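Side-chain contacts in alkaline serine protease AL20 (Nesterenkonia abyssinica, PDB 3CP7), which probably catalyses the hydrolysis of peptide bonds in proteins, acting as a secreted, thermostable serine protease of the trypsin-like class: residues A25-S30 and F55-A60; N32-A37 and L97-G102. All coordinates share one frame; numbering follows the deposited sequence.

From the N terminus, residues 25-30 take in the end of strand 19-27 and the loop after it, the first half of contact 1; 32-37, the first half of contact 2, lead into strand 35-38. Residues 55-60 return to 25-30 and close contact 1 as a loop of 24 intervening residues. The chain continues through strands 71-78 and 93-97 until 97-102 meets 32-37, closing the longer loop of contact 2. The two contacts therefore cross instead of nesting. Both belong to the same closed antiparallel barrel. Contact 1 packs side chains between strands that are not sheet neighbours; contact 2 joins the start of strand 35-38 to the end of strand 93-97 and the loop after it.

Contact 1. Residues A25-S30 and F55-A60; sequences ANIVAS and FVFAPA
Phe57 reaches Ala25 and Ile27 within the six-stranded antiparallel barrel of this trypsin-like protease, showing how one aromatic side chain can join strands that are not neighbours in the barrel sheet. The short segments 25-27 and 55-59 run at 65° to each other, with axes 8.2 Å apart at their closest, and no hydrogen bond links them. From Phe57 CB, which points toward the opposing strand, CG lies anti to the backbone N (chi1 177°), which carries the ring toward Ala25 and Ile27. Along one flank, Phe57 CD2 rests 3.8 Å from Ala25 CB, and Phe57 CE2 comes 3.7 Å from the same methyl. CE2 also approaches Ala25 O, which sits at the ring's edge near its plane. On the other flank, Phe57 CE1 meets Ile27 CG1 at 3.7 Å; the two side chains cross at about a right angle, and the approach to the ring is oblique. Within the same strand, Pro59 N lies over one face of the ring, offset toward the rim. Val12 of strand 9-16 and Val36 of strand 35-38 also touch Phe57, while Val105 and Val109 of helix 105-109 pack on Ile27. At the ring's far end, Phe57 CZ is 4.1 Å from both Ile27 CG1 and Ala25 O.

Contact 2. Residues N32-A37 and L97-G102; sequences NQSTVA and LETKGG
Ser34 OG is gripped by three groups and reaches Leu97, Glu98 and Thr99 through water. The site lies where strands 35-38 and 93-97, antiparallel neighbours in the barrel of the trypsin-like fold, meet their loops. Ser34 OG donates to Asn32 O at 2.8 Å, from above the carbonyl plane, and accepts a hydrogen bond from each of two waters. One water donates onward to Glu98 O; the other donates to Leu97 O and is hydrogen-bonded to Thr99 OG1, so two waters tie the Ser34 hydroxyl to the loop that follows strand 93-97. Ser34 CB packs 3.5 Å from Leu97 O.

The one hydrogen bond made directly between the segments runs from Leu97 N to Ser34 O, short at 2.7 Å and nearly straight at 167°, with the donor in the carbonyl plane. Asn32 shapes the turn that presents Ser34: Asn32 OD1 accepts from Ser34 N at 2.9 Å, forming an Asx turn, and accepts a hydrogen bond from Thr35 OG1 on a lone pair, in the carbonyl plane. Ser30 OG is a further partner of that oxygen. The apolar part of the contact is made by Leu97, which also touches Val105 of helix 105-109 and Trp71 of strand 71-78. The side chains of Leu97 and Val36 cross at about a right angle, with Leu97 CD1 4.0 Å from Val36 CG1.

Contact 1. Residues A25-S30 and F55-A60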
ATOM      1  N   ALA A  25       2.128   3.720  18.598  1.00  7.45           N
ATOM      2  CA  ALA A  25       1.318   4.295  17.528  1.00  7.85           C
ATOM      3  C   ALA A  25       0.419   5.382  18.088  1.00  8.03           C
ATOM      4  O   ALA A  25       0.399   5.629  19.295  1.00  8.01           O
ATOM      5  CB  ALA A  25       0.486   3.216  16.843  1.00  7.99           C
ATOM      6  N   ASN A  26      -0.354   6.012  17.208  1.00  7.73           N
ATOM      7  CA  ASN A  26      -1.182   7.131  17.610  1.00  8.31           C
ATOM      8  C   ASN A  26      -2.428   7.241  16.753  1.00  8.09           C
ATOM      9  O   ASN A  26      -2.332   7.191  15.540  1.00  7.97           O
ATOM     10  CB  ASN A  26      -0.365   8.424  17.515  1.00  8.21           C
ATOM     11  CG  ASN A  26      -1.105   9.632  18.075  1.00  8.50           C
ATOM     12  OD1 ASN A  26      -1.502   9.641  19.243  1.00  8.94           O
ATOM     13  ND2 ASN A  26      -1.287  10.659  17.242  1.00  8.53           N
ATOM     14  N   ILE A  27      -3.587   7.418  17.391  1.00  7.90           N
ATOM     15  CA  ILE A  27      -4.831   7.634  16.650  1.00  8.16           C
ATOM     16  C   ILE A  27      -4.806   9.005  15.981  1.00  8.06           C
ATOM     17  O   ILE A  27      -4.678  10.032  16.656  1.00  8.62           O
ATOM     18  CB  ILE A  27      -6.097   7.547  17.545  1.00  7.88           C
ATOM     19  CG1 ILE A  27      -6.133   6.224  18.316  1.00  8.80           C
ATOM     20  CG2 ILE A  27      -7.358   7.719  16.692  1.00  9.59           C
ATOM     21  CD1 ILE A  27      -7.245   6.161  19.380  1.00  9.41           C
ATOM     22  N   VAL A  28      -4.926   9.007  14.656  1.00  8.18           N
ATOM     23  CA  VAL A  28      -5.007  10.247  13.883  1.00  8.52           C
ATOM     24  C   VAL A  28      -6.416  10.387  13.318  1.00  8.54           C
ATOM     25  O   VAL A  28      -7.064   9.391  12.991  1.00  8.90           O
ATOM     26  CB  VAL A  28      -3.937  10.317  12.757  1.00  8.23           C
ATOM     27  CG1 VAL A  28      -2.550  10.510  13.384  1.00  9.71           C
ATOM     28  CG2 VAL A  28      -3.994   9.085  11.823  1.00  9.47           C
ATOM     29  N   ALA A  29      -6.898  11.626  13.244  1.00  9.63           N
ATOM     30  CA  ALA A  29      -8.261  11.878  12.758  1.00 10.06           C
ATOM     31  C   ALA A  29      -8.437  11.251  11.389  1.00 10.74           C
ATOM     32  O   ALA A  29      -7.590  11.436  10.522  1.00 12.00           O
ATOM     33  CB  ALA A  29      -8.523  13.358  12.693  1.00 11.40           C
ATOM     34  N   SER A  30      -9.518  10.498  11.197  1.00 10.55           N
ATOM     35  CA  SER A  30      -9.737   9.791   9.937  1.00 10.88           C
ATOM     36  C   SER A  30     -11.210   9.625   9.635  1.00 10.69           C
ATOM     37  O   SER A  30     -12.016   9.432  10.547  1.00 10.64           O
ATOM     38  CB  SER A  30      -9.110   8.404  10.009  1.00 11.16           C
ATOM     39  OG  SER A  30      -9.733   7.602  10.998  1.00 14.99           O
ATOM     40  N   PHE A  55      -1.086  -7.729  14.849  1.00 12.52           N
ATOM     41  CA  PHE A  55      -0.871  -6.338  15.217  1.00 12.10           C
ATOM     42  C   PHE A  55      -2.034  -5.870  16.076  1.00 11.22           C
ATOM     43  O   PHE A  55      -3.194  -5.912  15.650  1.00 11.48           O
ATOM     44  CB  PHE A  55      -0.741  -5.484  13.952  1.00 11.45           C
ATOM     45  CG  PHE A  55      -0.410  -4.026  14.197  1.00 11.24           C
ATOM     46  CD1 PHE A  55       0.846  -3.531  13.870  1.00 11.50           C
ATOM     47  CD2 PHE A  55      -1.373  -3.144  14.679  1.00 11.12           C
ATOM     48  CE1 PHE A  55       1.157  -2.181  14.053  1.00 12.36           C
ATOM     49  CE2 PHE A  55      -1.083  -1.789  14.871  1.00 10.40           C
ATOM     50  CZ  PHE A  55       0.193  -1.310  14.556  1.00 11.27           C
ATOM     51  N   VAL A  56      -1.704  -5.412  17.278  1.00 11.47           N
ATOM     52  CA  VAL A  56      -2.704  -4.950  18.233  1.00 11.43           C
ATOM     53  C   VAL A  56      -2.286  -3.597  18.812  1.00 10.72           C
ATOM     54  O   VAL A  56      -1.114  -3.385  19.100  1.00 11.15           O
ATOM     55  CB  VAL A  56      -2.883  -6.001  19.370  1.00 12.40           C
ATOM     56  CG1 VAL A  56      -3.588  -5.426  20.561  1.00 14.79           C
ATOM     57  CG2 VAL A  56      -3.629  -7.225  18.860  1.00 13.43           C
ATOM     58  N   PHE A  57      -3.264  -2.717  19.000  1.00  9.75           N
ATOM     59  CA  PHE A  57      -3.036  -1.369  19.499  1.00  9.98           C
ATOM     60  C   PHE A  57      -3.760  -1.190  20.826  1.00  9.59           C
ATOM     61  O   PHE A  57      -4.941  -1.517  20.932  1.00 10.54           O
ATOM     62  CB  PHE A  57      -3.561  -0.344  18.487  1.00  9.43           C
ATOM     63  CG  PHE A  57      -3.442   1.099  18.942  1.00  9.17           C
ATOM     64  CD1 PHE A  57      -4.587   1.861  19.186  1.00  9.36           C
ATOM     65  CD2 PHE A  57      -2.188   1.701  19.095  1.00  9.05           C
ATOM     66  CE1 PHE A  57      -4.476   3.192  19.581  1.00  9.32           C
ATOM     67  CE2 PHE A  57      -2.078   3.030  19.487  1.00  9.55           C
ATOM     68  CZ  PHE A  57      -3.228   3.769  19.748  1.00  8.66           C
ATOM     69  N   ALA A  58      -3.041  -0.685  21.824  1.00 10.12           N
ATOM     70  CA  ALA A  58      -3.581  -0.484  23.172  1.00 10.17           C
ATOM     71  C   ALA A  58      -3.535   0.995  23.543  1.00  9.93           C
ATOM     72  O   ALA A  58      -2.509   1.485  24.024  1.00  9.77           O
ATOM     73  CB  ALA A  58      -2.795  -1.315  24.186  1.00 10.27           C
ATOM     74  N   PRO A  59      -4.647   1.718  23.315  1.00 10.52           N
ATOM     75  CA  PRO A  59      -4.671   3.146  23.646  1.00 10.65           C
ATOM     76  C   PRO A  59      -4.441   3.389  25.132  1.00 10.98           C
ATOM     77  O   PRO A  59      -4.999   2.673  25.974  1.00 11.71           O
ATOM     78  CB  PRO A  59      -6.093   3.593  23.266  1.00 10.99           C
ATOM     79  CG  PRO A  59      -6.691   2.484  22.501  1.00 11.70           C
ATOM     80  CD  PRO A  59      -5.906   1.240  22.719  1.00 10.61           C
ATOM     81  N   ALA A  60      -3.625   4.385  25.456  1.00 11.03           N
ATOM     82  CA  ALA A  60      -3.407   4.794  26.851  1.00 11.05           C
ATOM     83  C   ALA A  60      -2.865   3.665  27.734  1.00 11.25           C
ATOM     84  O   ALA A  60      -3.091   3.654  28.950  1.00 11.47           O
ATOM     85  CB  ALA A  60      -4.705   5.391  27.458  1.00 11.40           C
TER

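Contact 2. Residues N32-A37 and L97-G102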
ATOM      1  N   ASN A  32     -12.597   7.012   8.466  1.00 10.30           N
ATOM      2  CA  ASN A  32     -13.038   5.697   8.935  1.00 10.28           C
ATOM      3  C   ASN A  32     -13.016   5.531  10.448  1.00 10.21           C
ATOM      4  O   ASN A  32     -13.445   4.486  10.955  1.00 10.71           O
ATOM      5  CB  ASN A  32     -12.284   4.545   8.256  1.00 10.55           C
ATOM      6  CG  ASN A  32     -10.790   4.541   8.540  1.00  9.21           C
ATOM      7  OD1 ASN A  32     -10.321   5.122   9.524  1.00  9.55           O
ATOM      8  ND2 ASN A  32     -10.031   3.858   7.678  1.00 10.41           N
ATOM      9  N   GLN A  33     -12.509   6.548  11.155  1.00 10.44           N
ATOM     10  CA  GLN A  33     -12.471   6.555  12.626  1.00 10.35           C
ATOM     11  C   GLN A  33     -11.668   5.388  13.218  1.00 10.35           C
ATOM     12  O   GLN A  33     -11.810   5.050  14.393  1.00 10.20           O
ATOM     13  CB  GLN A  33     -13.898   6.579  13.200  1.00 11.41           C
ATOM     14  CG  GLN A  33     -14.714   7.791  12.769  1.00 13.24           C
ATOM     15  CD  GLN A  33     -14.296   9.066  13.472  1.00 17.06           C
ATOM     16  OE1 GLN A  33     -14.417   9.185  14.695  1.00 20.94           O
ATOM     17  NE2 GLN A  33     -13.812  10.035  12.705  1.00 20.28           N
ATOM     18  N   SER A  34     -10.786   4.813  12.414  1.00  9.46           N
ATOM     19  CA  SER A  34     -10.152   3.545  12.747  1.00  9.55           C
ATOM     20  C   SER A  34      -8.650   3.519  12.486  1.00  9.06           C
ATOM     21  O   SER A  34      -8.062   2.438  12.442  1.00  9.74           O
ATOM     22  CB  SER A  34     -10.801   2.414  11.943  1.00  9.47           C
ATOM     23  OG  SER A  34     -12.193   2.337  12.211  1.00 10.43           O
ATOM     24  N   THR A  35      -8.039   4.687  12.305  1.00  8.75           N
ATOM     25  CA  THR A  35      -6.676   4.739  11.774  1.00  9.18           C
ATOM     26  C   THR A  35      -5.660   5.210  12.800  1.00  8.55           C
ATOM     27  O   THR A  35      -5.829   6.269  13.418  1.00  8.65           O
ATOM     28  CB  THR A  35      -6.615   5.630  10.523  1.00  9.75           C
ATOM     29  OG1 THR A  35      -7.495   5.107   9.525  1.00 10.65           O
ATOM     30  CG2 THR A  35      -5.209   5.662   9.913  1.00 10.71           C
ATOM     31  N   VAL A  36      -4.599   4.415  12.952  1.00  8.51           N
ATOM     32  CA  VAL A  36      -3.424   4.831  13.725  1.00  8.42           C
ATOM     33  C   VAL A  36      -2.202   4.991  12.822  1.00  8.15           C
ATOM     34  O   VAL A  36      -1.990   4.213  11.876  1.00  8.95           O
ATOM     35  CB  VAL A  36      -3.095   3.880  14.909  1.00  8.48           C
ATOM     36  CG1 VAL A  36      -4.215   3.887  15.943  1.00 10.26           C
ATOM     37  CG2 VAL A  36      -2.816   2.449  14.431  1.00  9.15           C
ATOM     38  N   ALA A  37      -1.407   6.011  13.124  1.00  7.63           N
ATOM     39  CA  ALA A  37      -0.119   6.223  12.483  1.00  7.85           C
ATOM     40  C   ALA A  37       0.938   5.468  13.255  1.00  7.61           C
ATOM     41  O   ALA A  37       0.932   5.434  14.497  1.00  7.87           O
ATOM     42  CB  ALA A  37       0.221   7.686  12.476  1.00  8.35           C
ATOM     43  N   LEU A  97      -7.918  -0.284  12.200  1.00 10.14           N
ATOM     44  CA  LEU A  97      -8.305  -1.201  13.258  1.00 10.71           C
ATOM     45  C   LEU A  97      -9.736  -1.684  13.140  1.00 11.45           C
ATOM     46  O   LEU A  97     -10.564  -1.085  12.459  1.00 11.97           O
ATOM     47  CB  LEU A  97      -8.067  -0.555  14.635  1.00 10.56           C
ATOM     48  CG  LEU A  97      -6.659   0.026  14.864  1.00 10.11           C
ATOM     49  CD1 LEU A  97      -6.576   0.662  16.229  1.00 11.66           C
ATOM     50  CD2 LEU A  97      -5.529  -1.004  14.669  1.00 11.49           C
ATOM     51  N   GLU A  98      -9.993  -2.798  13.810  1.00 11.66           N
ATOM     52  CA  GLU A  98     -11.323  -3.375  13.910  1.00 12.37           C
ATOM     53  C   GLU A  98     -12.322  -2.406  14.533  1.00 12.57           C
ATOM     54  O   GLU A  98     -11.956  -1.428  15.206  1.00 12.40           O
ATOM     55  CB  GLU A  98     -11.263  -4.645  14.761  1.00 12.30           C
ATOM     56  CG  GLU A  98     -10.940  -4.381  16.235  1.00 12.81           C
ATOM     57  CD  GLU A  98     -10.919  -5.632  17.099  1.00 13.62           C
ATOM     58  OE1 GLU A  98     -11.741  -6.547  16.864  1.00 17.23           O
ATOM     59  OE2 GLU A  98     -10.092  -5.684  18.036  1.00 14.59           O
ATOM     60  N   THR A  99     -13.597  -2.704  14.292  1.00 13.84           N
ATOM     61  CA  THR A  99     -14.706  -2.065  14.962  1.00 15.34           C
ATOM     62  C   THR A  99     -15.278  -3.091  15.944  1.00 15.90           C
ATOM     63  O   THR A  99     -15.385  -4.275  15.615  1.00 16.97           O
ATOM     64  CB  THR A  99     -15.763  -1.635  13.927  1.00 15.64           C
ATOM     65  OG1 THR A  99     -15.206  -0.633  13.068  1.00 16.64           O
ATOM     66  CG2 THR A  99     -16.987  -1.057  14.587  1.00 17.22           C
ATOM     67  N   LYS A 100     -15.589  -2.645  17.159  1.00 16.97           N
ATOM     68  CA  LYS A 100     -16.083  -3.537  18.210  1.00 17.89           C
ATOM     69  C   LYS A 100     -17.546  -3.250  18.482  1.00 18.73           C
ATOM     70  O   LYS A 100     -17.873  -2.220  19.069  1.00 18.65           O
ATOM     71  CB  LYS A 100     -15.297  -3.332  19.499  1.00 17.85           C
ATOM     72  CG  LYS A 100     -13.860  -3.773  19.444  1.00 18.09           C
ATOM     73  CD  LYS A 100     -13.228  -3.525  20.792  1.00 19.01           C
ATOM     74  CE  LYS A 100     -11.772  -3.895  20.792  1.00 19.35           C
ATOM     75  NZ  LYS A 100     -11.291  -3.961  22.194  1.00 20.12           N
ATOM     76  N   GLY A 101     -18.420  -4.155  18.042  1.00 19.57           N
ATOM     77  CA  GLY A 101     -19.864  -4.004  18.257  1.00 20.28           C
ATOM     78  C   GLY A 101     -20.356  -2.645  17.793  1.00 20.21           C
ATOM     79  O   GLY A 101     -21.135  -1.972  18.484  1.00 21.66           O
ATOM     80  N   GLY A 102     -19.870  -2.232  16.627  1.00 19.79           N
ATOM     81  CA  GLY A 102     -20.222  -0.947  16.048  1.00 18.58           C
ATOM     82  C   GLY A 102     -19.352   0.220  16.484  1.00 17.56           C
ATOM     83  O   GLY A 102     -19.474   1.305  15.923  1.00 18.18           O
TER
HETATM   84  O   HOH W   1     -11.723   1.271  14.830  1.00 11.48           O
HETATM   85  O   HOH W   2     -12.997  -0.577  11.417  1.00 26.39           O